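Local coordinates for protein probable fumarate reductase Ifc3 (Shewanella frigidimarina, PDB 1QO8) that reduces fumarate to succinate in vitro, essentially one way, with FAD and four covalently bound c hemes, and may take part in electron transport to iron(III), at residues A129-F134 and A546-F551; P154-N159 and T255-A260; V381-N384 and N388-I391; F411-F416 and T449-A454. All blocks are in the same frame, centred on the assembly; numbering follows the deposited sequence.

Contact 1 (A129-F134 and A546-F551); sequences AGSAGF and ADTVVF. With FAD (flavin-adenine dinucleotide), chain G.
The FAD pyrophosphate site of a Rossmann-type strand-turn-helix motif brings S131 and A132, in the first turn of helix 131-143, against T548 of helix 543-563. The backbones come close, with the CA atoms of A132 and T548 4.1 Å apart. S131 OG donates a hydrogen bond of 2.7 Å to T548 OG1. The serine hydroxyl reaches that far because OG lies anti to the backbone N (chi1 175°). T548 turns OG1 between its own N and carbonyl carbon (chi1 66°), where it is also bonded to I545 O one turn back in the helix. This rotamer directs CG2 the other way, onto the cofactor, where it approaches FAD O5' at 3.2 Å. A132 lies alongside T548: its CB is 3.8 Å from T548 CB, and its CA-H points at T548 O with the heavy atoms 3.5 Å apart. A132 N donates to the phosphate, 2.8 Å to FAD O1P at an N-H...O angle of 158°. G130, at the N-cap, brings its CA to 3.4 Å from FAD O5B. S160 OG bonds both S131 N and FAD. The buried hydroxyls thus form a relay, S131 OG to T548 OG1, which is in turn bonded to the carbonyl of I545. The negative phosphate sits at the amino end of helix 131-143, where the helix dipole would be expected to stabilise its charge, while a threonine methyl from the other helix flanks it.

Contact 2 (P154-N159 and T255-A260); sequences PFSGGN and TLRKAA. With FAD (flavin-adenine dinucleotide), chain G.
R257 stretches its guanidinium toward S156 and past the ring of F155, the two planes standing nearly perpendicular at 87°. From a CG placed beside the backbone N (chi1 -66°) the arginine chain runs extended to NE, which delivers the edge of the group to the loop as a two-pronged donor. NE bonds S156 OG at 3.1 Å, with the hydroxyl oxygen 17° out of the guanidinium plane. NH2 meets S156 O near that plane; the recorded 2.5 Å is very short, so its exact length is doubtful. F155 CD2 lies at the guanidinium edge, 4.0 Å from NH2, an oblique approach to the ring rather than a stack. The third nitrogen, NH1, is bonded to L60 O. Beyond S156 the loop turns to the cofactor, where N159 N bonds FAD O2A at 3.1 Å. The interaction therefore ties the loop after strand 147-150 to helix 248-262. F134 of helix 131-143 packs against both S156 and R257 between these elements, while F155 of the same loop meets Y78 edge-to-face and lies close to a heme.

Contact 3 (V381-N384 and N388-I391); sequences VMVN and NRFI
M382 and F390 meet through the thioether end and the CZ corner of the phenyl ring, obliquely. M382 CG sits anti to the backbone N (chi1 -170°) and the chain then bends at its last torsion, which swings CE back to 3.7 Å from F390 CZ. SD is 5.2 Å from the ring centroid and well off the normal, an oblique Met-aromatic contact. CE also touches I391 CG2 at 3.9 Å. The same ring lies edge-on to the backbone between V383 and N384, with V383 C and N384 N near its plane and CE1 3.7 Å from each. Water 1 stands over the centre of one ring face. It donates to M382 O and I391 O and accepts from F390 N, so it bridges the carbonyl of M382 to two backbone groups of 388-391. N384 closes the turn. Its N bonds N388 O at 2.8 Å, while its OD1 receives N388 N at 3.0 Å in a nearly straight bond (171°). That donor stands 54° out of the amide's carbonyl plane, away from the usual lone-pair direction. OD1 takes further weak bonds from the amides of D386 and G387, and ND2 is bonded to Q407. Beside the turn, V381 CG1 packs on the aliphatic part of R389, whose guanidinium forms salt bridges with E393 and D472. The chemistry is thus divided: a single amide oxygen gathers the turn's N-H groups, a water bridges the two backbones where they part, and the arginine's charge is probably well balanced by two carboxylates.

Contact 4 (F411-F416 and T449-A454); sequences FAWIIF and TGMKVA
The indole of W413 has T449 and M451 on one face and F411, just before the strand, on the other. T449 CB stands over the six-membered ring, 3.8 Å from its centroid and 23° off the normal. M451 CE does the same over the five-membered ring, at 3.8 Å and 19°, so two CH-pi contacts share that face side by side. M451 SD lies obliquely at 4.6 Å from the five-membered centroid, a Met-aromatic contact. The methionine chain leaves with CG beside the backbone N (chi1 -64°), and a turn about the CG-SD bond brings the methyl over the ring. CE also meets I415 CD1 tip to tip at 3.5 Å, a tight carbon pair. On the opposite face F411 CE2 is offset toward the rim. Water 2 sits in plane at the indole edge, accepting from W413 NE1 at 2.9 Å and donating to T449 O at 2.7 Å; it thereby links the ring's N-H to the backbone carbonyl beside it. T449 OG1 instead bonds back to L445 O and A446 O. G450, with positive phi, forms a Schellman motif ending helix 442-448, and K452 is the N-cap of helix 453-469. The link between those two helices thus packs, through T449 and M451, on the side chains of strand 412-417, which pairs with strands 381-383 and 489-505, and Y437 meets W413 edge-to-face.

Contact 1 opens with A129-F134 and closes only at A546-F551, so its 411-residue loop encloses the other three. Within it, contact 2 closes first, when T255-A260 comes back to P154-N159; contacts 3 and 4 follow in series, and none cross. Contacts 1 and 2 touch through F134 and share FAD, joining helices 131-143, 248-262 and 543-563 round the nucleotide. Contact 3 closes a tight turn and contact 4 a 32-residue loop. Strands 381-383 and 412-417 join these two in one sheet, their centres 8 Å apart. Their centres lie about 40 and 41 Å from that of contact 1, probably in the mobile capping domain known from related fumarate reductases.

Contact 1 (A129-F134 and A546-F551)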
# COMPACT_ATOMS: atom_id res chain seq x y z
N ALA A 129 17.03 8.84 15.89
CA ALA A 129 18.42 8.53 16.24
C ALA A 129 18.58 7.04 16.48
O ALA A 129 18.96 6.58 17.56
CB ALA A 129 18.79 9.30 17.51
N GLY A 130 18.28 6.22 15.48
CA GLY A 130 18.72 4.79 15.59
C GLY A 130 19.99 4.77 14.76
O GLY A 130 20.56 5.88 14.66
N SER A 131 20.38 3.69 14.10
CA SER A 131 21.68 3.68 13.43
C SER A 131 21.66 4.61 12.24
O SER A 131 22.66 5.25 11.92
CB SER A 131 22.00 2.21 13.03
OG SER A 131 23.22 2.18 12.25
N ALA A 132 20.57 4.54 11.43
CA ALA A 132 20.54 5.37 10.22
C ALA A 132 20.58 6.87 10.57
O ALA A 132 21.38 7.57 9.95
CB ALA A 132 19.33 5.09 9.31
N GLY A 133 19.89 7.34 11.58
CA GLY A 133 19.93 8.78 11.92
C GLY A 133 21.23 9.22 12.56
O GLY A 133 21.76 10.31 12.28
N PHE A 134 21.82 8.34 13.44
CA PHE A 134 23.13 8.77 13.95
C PHE A 134 24.12 8.86 12.79
O PHE A 134 24.99 9.78 12.68
CB PHE A 134 23.61 7.93 15.11
CG PHE A 134 23.15 8.18 16.50
CD1 PHE A 134 23.62 9.30 17.19
CD2 PHE A 134 22.36 7.26 17.19
CE1 PHE A 134 23.27 9.52 18.49
CE2 PHE A 134 22.04 7.46 18.53
CZ PHE A 134 22.51 8.59 19.16
N ALA A 546 23.45 -3.06 7.70
CA ALA A 546 24.38 -2.47 6.75
C ALA A 546 23.80 -1.30 5.97
O ALA A 546 24.46 -0.33 5.61
CB ALA A 546 24.84 -3.52 5.72
N ASP A 547 22.54 -1.44 5.59
CA ASP A 547 21.71 -0.38 5.00
C ASP A 547 21.71 0.85 5.90
O ASP A 547 21.96 1.92 5.40
CB ASP A 547 20.31 -0.98 4.85
CG ASP A 547 19.23 -0.04 4.35
OD1 ASP A 547 19.50 0.98 3.68
OD2 ASP A 547 18.05 -0.36 4.64
N THR A 548 21.49 0.80 7.19
CA THR A 548 21.46 2.01 8.03
C THR A 548 22.81 2.71 8.01
O THR A 548 22.85 3.95 7.96
CB THR A 548 21.03 1.74 9.49
OG1 THR A 548 22.08 0.93 10.09
CG2 THR A 548 19.72 0.97 9.56
N VAL A 549 23.92 1.94 7.88
CA VAL A 549 25.20 2.61 7.85
C VAL A 549 25.45 3.22 6.47
O VAL A 549 25.79 4.40 6.30
CB VAL A 549 26.39 1.69 8.22
CG1 VAL A 549 27.69 2.44 8.10
CG2 VAL A 549 26.18 1.18 9.65
N VAL A 550 25.35 2.42 5.44
CA VAL A 550 25.70 2.88 4.11
C VAL A 550 24.77 4.04 3.69
O VAL A 550 25.25 5.03 3.13
CB VAL A 550 25.60 1.73 3.13
CG1 VAL A 550 25.60 2.20 1.68
CG2 VAL A 550 26.74 0.72 3.31
N PHE A 551 23.45 3.90 3.82
CA PHE A 551 22.58 4.93 3.24
C PHE A 551 22.40 6.03 4.28
O PHE A 551 22.01 7.15 3.96
CB PHE A 551 21.24 4.33 2.76
CG PHE A 551 21.43 3.64 1.43
CD1 PHE A 551 21.61 4.37 0.26
CD2 PHE A 551 21.46 2.25 1.38
CE1 PHE A 551 21.87 3.72 -0.93
CE2 PHE A 551 21.69 1.60 0.17
CZ PHE A 551 21.90 2.32 -0.99
PA FAD G . 15.58 2.41 14.15
O1A FAD G . 16.84 1.86 14.76
O2A FAD G . 14.37 1.93 14.51
O5B FAD G . 15.51 3.82 14.84
C5B FAD G . 14.53 4.86 14.43
C4B FAD G . 14.60 6.05 15.52
O4B FAD G . 13.58 7.04 15.01
C3B FAD G . 14.00 5.61 16.89
O3B FAD G . 14.78 5.65 18.00
C2B FAD G . 12.54 6.19 16.91
O2B FAD G . 12.04 6.54 18.22
C1B FAD G . 12.79 7.47 16.19
N9A FAD G . 11.59 8.03 15.57
C8A FAD G . 10.54 7.37 14.97
N7A FAD G . 9.57 8.17 14.63
C5A FAD G . 9.99 9.44 15.02
C6A FAD G . 9.33 10.75 15.01
N6A FAD G . 8.14 10.97 14.52
N1A FAD G . 10.11 11.76 15.47
C2A FAD G . 11.33 11.58 16.07
N3A FAD G . 12.00 10.40 16.14
C4A FAD G . 11.25 9.39 15.62
N1 FAD G . 19.05 -6.40 10.91
C2 FAD G . 20.26 -6.74 10.55
O2 FAD G . 20.80 -6.53 9.51
N3 FAD G . 21.14 -7.47 11.41
C4 FAD G . 20.62 -7.77 12.67
O4 FAD G . 21.29 -8.42 13.43
C4X FAD G . 19.25 -7.42 13.02
N5 FAD G . 18.75 -7.78 14.21
C5X FAD G . 17.50 -7.40 14.58
C6 FAD G . 17.05 -7.79 15.85
C7 FAD G . 15.79 -7.41 16.26
C7M FAD G . 15.23 -7.79 17.60
C8 FAD G . 15.00 -6.59 15.38
C8M FAD G . 13.66 -6.11 15.85
C9 FAD G . 15.46 -6.18 14.16
C9A FAD G . 16.70 -6.56 13.72
N10 FAD G . 17.26 -6.23 12.47
C10 FAD G . 18.49 -6.63 12.10
C1' FAD G . 16.69 -5.09 11.68
C2' FAD G . 17.58 -3.81 11.88
O2' FAD G . 17.88 -3.90 13.31
C3' FAD G . 16.60 -2.62 11.77
O3' FAD G . 15.97 -2.59 10.48
C4' FAD G . 17.48 -1.33 11.61
O4' FAD G . 18.16 -1.22 12.90
C5' FAD G . 16.48 -0.13 11.50
O5' FAD G . 17.39 1.11 11.76
P FAD G . 16.87 2.55 11.60
O1P FAD G . 18.08 3.41 11.90
O2P FAD G . 16.27 2.56 10.35
O3P FAD G . 15.78 2.62 12.56

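Contact 2 (P154-N159 and T255-A260)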
# COMPACT_ATOMS: atom_id res chain seq x y z
N PRO A 154 12.40 8.16 24.84
CA PRO A 154 13.08 8.49 26.07
C PRO A 154 14.61 8.47 25.99
O PRO A 154 15.40 9.07 26.68
CB PRO A 154 12.60 7.43 27.05
CG PRO A 154 11.44 6.73 26.45
CD PRO A 154 11.20 7.25 25.07
N PHE A 155 15.11 7.64 25.06
CA PHE A 155 16.53 7.38 24.97
C PHE A 155 16.62 7.08 23.49
O PHE A 155 15.73 6.65 22.80
CB PHE A 155 17.20 6.24 25.70
CG PHE A 155 16.39 4.99 25.84
CD1 PHE A 155 15.45 4.89 26.85
CD2 PHE A 155 16.54 3.96 24.93
CE1 PHE A 155 14.69 3.77 27.05
CE2 PHE A 155 15.77 2.80 25.11
CZ PHE A 155 14.89 2.71 26.16
N SER A 156 17.81 7.22 22.96
CA SER A 156 17.95 6.84 21.59
C SER A 156 18.37 5.37 21.32
O SER A 156 18.69 4.61 22.25
CB SER A 156 19.00 7.69 20.97
OG SER A 156 20.23 7.35 21.61
N GLY A 157 18.26 5.04 20.03
CA GLY A 157 18.63 3.70 19.57
C GLY A 157 17.58 2.87 18.81
O GLY A 157 18.03 2.03 18.00
N GLY A 158 16.26 3.00 19.08
CA GLY A 158 15.25 2.39 18.25
C GLY A 158 15.43 0.81 18.20
O GLY A 158 15.65 0.15 19.23
N ASN A 159 15.15 0.23 17.03
CA ASN A 159 15.34 -1.21 16.84
C ASN A 159 16.84 -1.52 16.74
O ASN A 159 17.22 -2.66 17.06
CB ASN A 159 14.62 -1.76 15.59
CG ASN A 159 13.13 -1.98 15.86
OD1 ASN A 159 12.74 -2.35 16.94
ND2 ASN A 159 12.23 -1.76 14.87
N THR A 255 28.48 3.00 20.20
CA THR A 255 29.57 3.65 19.52
C THR A 255 29.11 4.96 18.84
O THR A 255 29.82 5.95 18.86
CB THR A 255 30.17 2.76 18.43
OG1 THR A 255 30.58 1.58 19.09
CG2 THR A 255 31.36 3.40 17.78
N LEU A 256 27.93 4.96 18.22
CA LEU A 256 27.39 6.11 17.54
C LEU A 256 26.92 7.14 18.58
O LEU A 256 27.18 8.30 18.31
CB LEU A 256 26.24 5.71 16.58
CG LEU A 256 26.64 4.80 15.44
CD1 LEU A 256 25.40 4.03 14.91
CD2 LEU A 256 27.39 5.52 14.29
N ARG A 257 26.34 6.78 19.73
CA ARG A 257 26.02 7.72 20.74
C ARG A 257 27.27 8.50 21.23
O ARG A 257 27.19 9.73 21.44
CB ARG A 257 25.41 7.14 22.02
CG ARG A 257 24.04 6.52 21.84
CD ARG A 257 23.64 5.72 23.07
NE ARG A 257 22.21 5.43 23.05
CZ ARG A 257 21.70 4.67 23.99
NH1 ARG A 257 22.50 4.08 24.90
NH2 ARG A 257 20.42 4.38 24.04
N LYS A 258 28.32 7.76 21.56
CA LYS A 258 29.55 8.41 21.99
C LYS A 258 30.14 9.26 20.87
O LYS A 258 30.42 10.43 21.15
CB LYS A 258 30.67 7.49 22.49
CG LYS A 258 30.10 6.71 23.69
CD LYS A 258 31.15 6.53 24.76
CE LYS A 258 30.54 6.16 26.12
NZ LYS A 258 31.74 6.18 27.07
N ALA A 259 30.24 8.79 19.65
CA ALA A 259 30.73 9.68 18.60
C ALA A 259 29.80 10.86 18.34
O ALA A 259 30.40 11.93 18.06
CB ALA A 259 31.06 8.95 17.32
N ALA A 260 28.50 10.84 18.56
CA ALA A 260 27.70 12.02 18.25
C ALA A 260 27.96 13.03 19.38
O ALA A 260 28.03 14.20 19.07
CB ALA A 260 26.23 11.76 18.04
PA FAD G . 15.58 2.41 14.15
O1A FAD G . 16.84 1.86 14.76
O2A FAD G . 14.37 1.93 14.51
O5B FAD G . 15.51 3.82 14.84
C5B FAD G . 14.53 4.86 14.43
C4B FAD G . 14.60 6.05 15.52
O4B FAD G . 13.58 7.04 15.01
C3B FAD G . 14.00 5.61 16.89
O3B FAD G . 14.78 5.65 18.00
C2B FAD G . 12.54 6.19 16.91
O2B FAD G . 12.04 6.54 18.22
C1B FAD G . 12.79 7.47 16.19
N9A FAD G . 11.59 8.03 15.57
C8A FAD G . 10.54 7.37 14.97
N7A FAD G . 9.57 8.17 14.63
C5A FAD G . 9.99 9.44 15.02
C6A FAD G . 9.33 10.75 15.01
N6A FAD G . 8.14 10.97 14.52
N1A FAD G . 10.11 11.76 15.47
C2A FAD G . 11.33 11.58 16.07
N3A FAD G . 12.00 10.40 16.14
C4A FAD G . 11.25 9.39 15.62
N1 FAD G . 19.05 -6.40 10.91
C2 FAD G . 20.26 -6.74 10.55
O2 FAD G . 20.80 -6.53 9.51
N3 FAD G . 21.14 -7.47 11.41
C4 FAD G . 20.62 -7.77 12.67
O4 FAD G . 21.29 -8.42 13.43
C4X FAD G . 19.25 -7.42 13.02
N5 FAD G . 18.75 -7.78 14.21
C5X FAD G . 17.50 -7.40 14.58
C6 FAD G . 17.05 -7.79 15.85
C7 FAD G . 15.79 -7.41 16.26
C7M FAD G . 15.23 -7.79 17.60
C8 FAD G . 15.00 -6.59 15.38
C8M FAD G . 13.66 -6.11 15.85
C9 FAD G . 15.46 -6.18 14.16
C9A FAD G . 16.70 -6.56 13.72
N10 FAD G . 17.26 -6.23 12.47
C10 FAD G . 18.49 -6.63 12.10
C1' FAD G . 16.69 -5.09 11.68
C2' FAD G . 17.58 -3.81 11.88
O2' FAD G . 17.88 -3.90 13.31
C3' FAD G . 16.60 -2.62 11.77
O3' FAD G . 15.97 -2.59 10.48
C4' FAD G . 17.48 -1.33 11.61
O4' FAD G . 18.16 -1.22 12.90
C5' FAD G . 16.48 -0.13 11.50
O5' FAD G . 17.39 1.11 11.76
P FAD G . 16.87 2.55 11.60
O1P FAD G . 18.08 3.41 11.90
O2P FAD G . 16.27 2.56 10.35
O3P FAD G . 15.78 2.62 12.56

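Contact 3 (V381-N384 and N388-I391)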
# COMPACT_ATOMS: atom_id res chain seq x y z
N VAL A 381 9.37 -29.75 21.32
CA VAL A 381 8.05 -29.96 20.85
C VAL A 381 7.24 -28.63 20.87
O VAL A 381 7.54 -27.82 21.74
CB VAL A 381 7.39 -30.96 21.82
CG1 VAL A 381 5.90 -31.21 21.61
CG2 VAL A 381 8.14 -32.31 21.71
N MET A 382 6.26 -28.51 19.96
CA MET A 382 5.38 -27.35 19.93
C MET A 382 3.94 -27.82 20.04
O MET A 382 3.53 -28.68 19.28
CB MET A 382 5.61 -26.52 18.66
CG MET A 382 4.86 -25.16 18.72
SD MET A 382 5.39 -24.10 17.35
CE MET A 382 5.02 -25.10 15.92
N VAL A 383 3.28 -27.20 21.01
CA VAL A 383 1.95 -27.58 21.45
C VAL A 383 1.04 -26.33 21.52
O VAL A 383 1.53 -25.19 21.70
CB VAL A 383 2.30 -28.25 22.77
CG1 VAL A 383 1.80 -27.69 24.05
CG2 VAL A 383 2.27 -29.78 22.69
N ASN A 384 -0.25 -26.53 21.29
CA ASN A 384 -1.15 -25.35 21.30
C ASN A 384 -1.57 -25.06 22.73
O ASN A 384 -1.03 -25.71 23.65
CB ASN A 384 -2.31 -25.58 20.35
CG ASN A 384 -3.25 -26.67 20.81
OD1 ASN A 384 -3.22 -27.22 21.93
ND2 ASN A 384 -4.12 -26.92 19.83
N ASN A 388 -1.78 -29.79 22.59
CA ASN A 388 -1.72 -30.67 21.45
C ASN A 388 -0.75 -30.17 20.39
O ASN A 388 -0.72 -28.98 20.08
CB ASN A 388 -3.14 -30.78 20.77
CG ASN A 388 -4.11 -31.36 21.78
OD1 ASN A 388 -3.78 -32.38 22.41
ND2 ASN A 388 -5.25 -30.81 22.15
N ARG A 389 0.02 -31.05 19.77
CA ARG A 389 0.89 -30.72 18.66
C ARG A 389 -0.03 -30.41 17.49
O ARG A 389 -1.15 -30.86 17.64
CB ARG A 389 1.85 -31.92 18.34
CG ARG A 389 2.95 -32.08 19.42
CD ARG A 389 3.75 -33.41 19.13
NE ARG A 389 4.60 -33.13 18.01
CZ ARG A 389 4.75 -33.90 16.92
NH1 ARG A 389 4.10 -35.09 17.00
NH2 ARG A 389 5.61 -33.59 15.98
N PHE A 390 0.37 -29.72 16.44
CA PHE A 390 -0.61 -29.32 15.44
C PHE A 390 0.20 -29.27 14.15
O PHE A 390 -0.31 -29.11 13.10
CB PHE A 390 -1.26 -27.94 15.60
CG PHE A 390 -0.30 -26.87 16.11
CD1 PHE A 390 -0.03 -26.75 17.43
CD2 PHE A 390 0.31 -25.97 15.24
CE1 PHE A 390 0.87 -25.77 17.88
CE2 PHE A 390 1.26 -25.02 15.63
CZ PHE A 390 1.48 -24.91 16.99
N ILE A 391 1.48 -29.62 14.16
CA ILE A 391 2.29 -29.51 12.95
C ILE A 391 3.69 -30.03 13.33
O ILE A 391 3.99 -30.13 14.53
CB ILE A 391 2.37 -28.12 12.32
CG1 ILE A 391 2.98 -28.30 10.93
CG2 ILE A 391 3.13 -27.04 13.10
CD1 ILE A 391 2.68 -27.18 9.92
O HOH W 1 3.07 -28.76 16.71

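Contact 4 (F411-F416 and T449-A454)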
# COMPACT_ATOMS: atom_id res chain seq x y z
N PHE A 411 -1.36 -18.48 19.52
CA PHE A 411 0.01 -18.66 20.01
C PHE A 411 0.29 -20.16 20.21
O PHE A 411 -0.62 -20.96 20.14
CB PHE A 411 0.20 -17.90 21.32
CG PHE A 411 -0.51 -18.53 22.48
CD1 PHE A 411 -1.83 -18.22 22.73
CD2 PHE A 411 0.13 -19.43 23.32
CE1 PHE A 411 -2.54 -18.74 23.81
CE2 PHE A 411 -0.57 -20.02 24.36
CZ PHE A 411 -1.90 -19.68 24.63
N ALA A 412 1.54 -20.46 20.56
CA ALA A 412 1.80 -21.91 20.86
C ALA A 412 2.75 -21.91 22.03
O ALA A 412 3.22 -20.84 22.51
CB ALA A 412 2.35 -22.56 19.58
N TRP A 413 3.04 -23.07 22.54
CA TRP A 413 4.09 -23.28 23.54
C TRP A 413 5.25 -24.09 22.99
O TRP A 413 5.08 -25.18 22.40
CB TRP A 413 3.41 -24.06 24.67
CG TRP A 413 2.40 -23.33 25.49
CD1 TRP A 413 1.06 -23.52 25.51
CD2 TRP A 413 2.68 -22.36 26.53
NE1 TRP A 413 0.50 -22.68 26.43
CE2 TRP A 413 1.46 -21.99 27.09
CE3 TRP A 413 3.84 -21.84 27.06
CZ2 TRP A 413 1.34 -21.05 28.13
CZ3 TRP A 413 3.77 -20.91 28.09
CH2 TRP A 413 2.50 -20.51 28.60
N ILE A 414 6.49 -23.69 23.25
CA ILE A 414 7.58 -24.60 22.89
C ILE A 414 8.09 -25.29 24.17
O ILE A 414 8.31 -24.54 25.13
CB ILE A 414 8.67 -23.91 22.10
CG1 ILE A 414 8.10 -23.65 20.69
CG2 ILE A 414 9.95 -24.72 22.06
CD1 ILE A 414 8.95 -22.75 19.83
N ILE A 415 8.16 -26.62 24.11
CA ILE A 415 8.19 -27.50 25.31
C ILE A 415 9.35 -28.48 25.28
O ILE A 415 9.73 -28.72 24.14
CB ILE A 415 6.84 -28.19 25.29
CG1 ILE A 415 6.15 -27.31 26.32
CG2 ILE A 415 6.28 -29.61 25.33
CD1 ILE A 415 4.94 -26.75 25.66
N PHE A 416 9.99 -28.73 26.42
CA PHE A 416 11.18 -29.58 26.38
C PHE A 416 11.46 -30.04 27.81
O PHE A 416 10.79 -29.51 28.72
CB PHE A 416 12.40 -29.00 25.68
CG PHE A 416 12.71 -27.62 26.22
CD1 PHE A 416 13.42 -27.45 27.40
CD2 PHE A 416 12.16 -26.50 25.55
CE1 PHE A 416 13.66 -26.13 27.83
CE2 PHE A 416 12.43 -25.19 25.99
CZ PHE A 416 13.16 -25.01 27.14
N THR A 449 0.89 -23.46 32.82
CA THR A 449 0.65 -22.80 31.52
C THR A 449 -0.77 -22.79 31.09
O THR A 449 -1.09 -22.48 29.93
CB THR A 449 1.50 -23.61 30.48
OG1 THR A 449 1.04 -24.96 30.56
CG2 THR A 449 2.96 -23.52 30.89
N GLY A 450 -1.72 -23.26 31.91
CA GLY A 450 -3.09 -23.45 31.41
C GLY A 450 -3.28 -24.45 30.30
O GLY A 450 -4.30 -24.38 29.56
N MET A 451 -2.44 -25.48 30.10
CA MET A 451 -2.83 -26.54 29.15
C MET A 451 -3.79 -27.52 29.83
O MET A 451 -3.80 -27.59 31.09
CB MET A 451 -1.56 -27.24 28.65
CG MET A 451 -0.64 -26.32 27.83
SD MET A 451 0.84 -27.21 27.34
CE MET A 451 2.21 -26.18 27.71
N LYS A 452 -4.51 -28.31 29.08
CA LYS A 452 -5.29 -29.44 29.65
C LYS A 452 -4.32 -30.51 30.14
O LYS A 452 -3.49 -30.98 29.34
CB LYS A 452 -6.21 -30.03 28.60
CG LYS A 452 -7.22 -29.02 28.02
CD LYS A 452 -8.38 -29.77 27.39
CE LYS A 452 -9.31 -28.93 26.52
NZ LYS A 452 -10.12 -29.68 25.51
N VAL A 453 -4.38 -30.93 31.37
CA VAL A 453 -3.60 -32.01 31.94
C VAL A 453 -3.66 -33.28 31.11
O VAL A 453 -2.65 -33.83 30.72
CB VAL A 453 -4.11 -32.30 33.38
CG1 VAL A 453 -3.45 -33.57 33.90
CG2 VAL A 453 -3.79 -31.12 34.29
N ALA A 454 -4.84 -33.72 30.71
CA ALA A 454 -4.97 -34.95 29.91
C ALA A 454 -4.47 -34.83 28.48
O ALA A 454 -3.85 -35.70 27.83
CB ALA A 454 -6.44 -35.37 30.02
O HOH W 2 -2.22 -22.63 27.53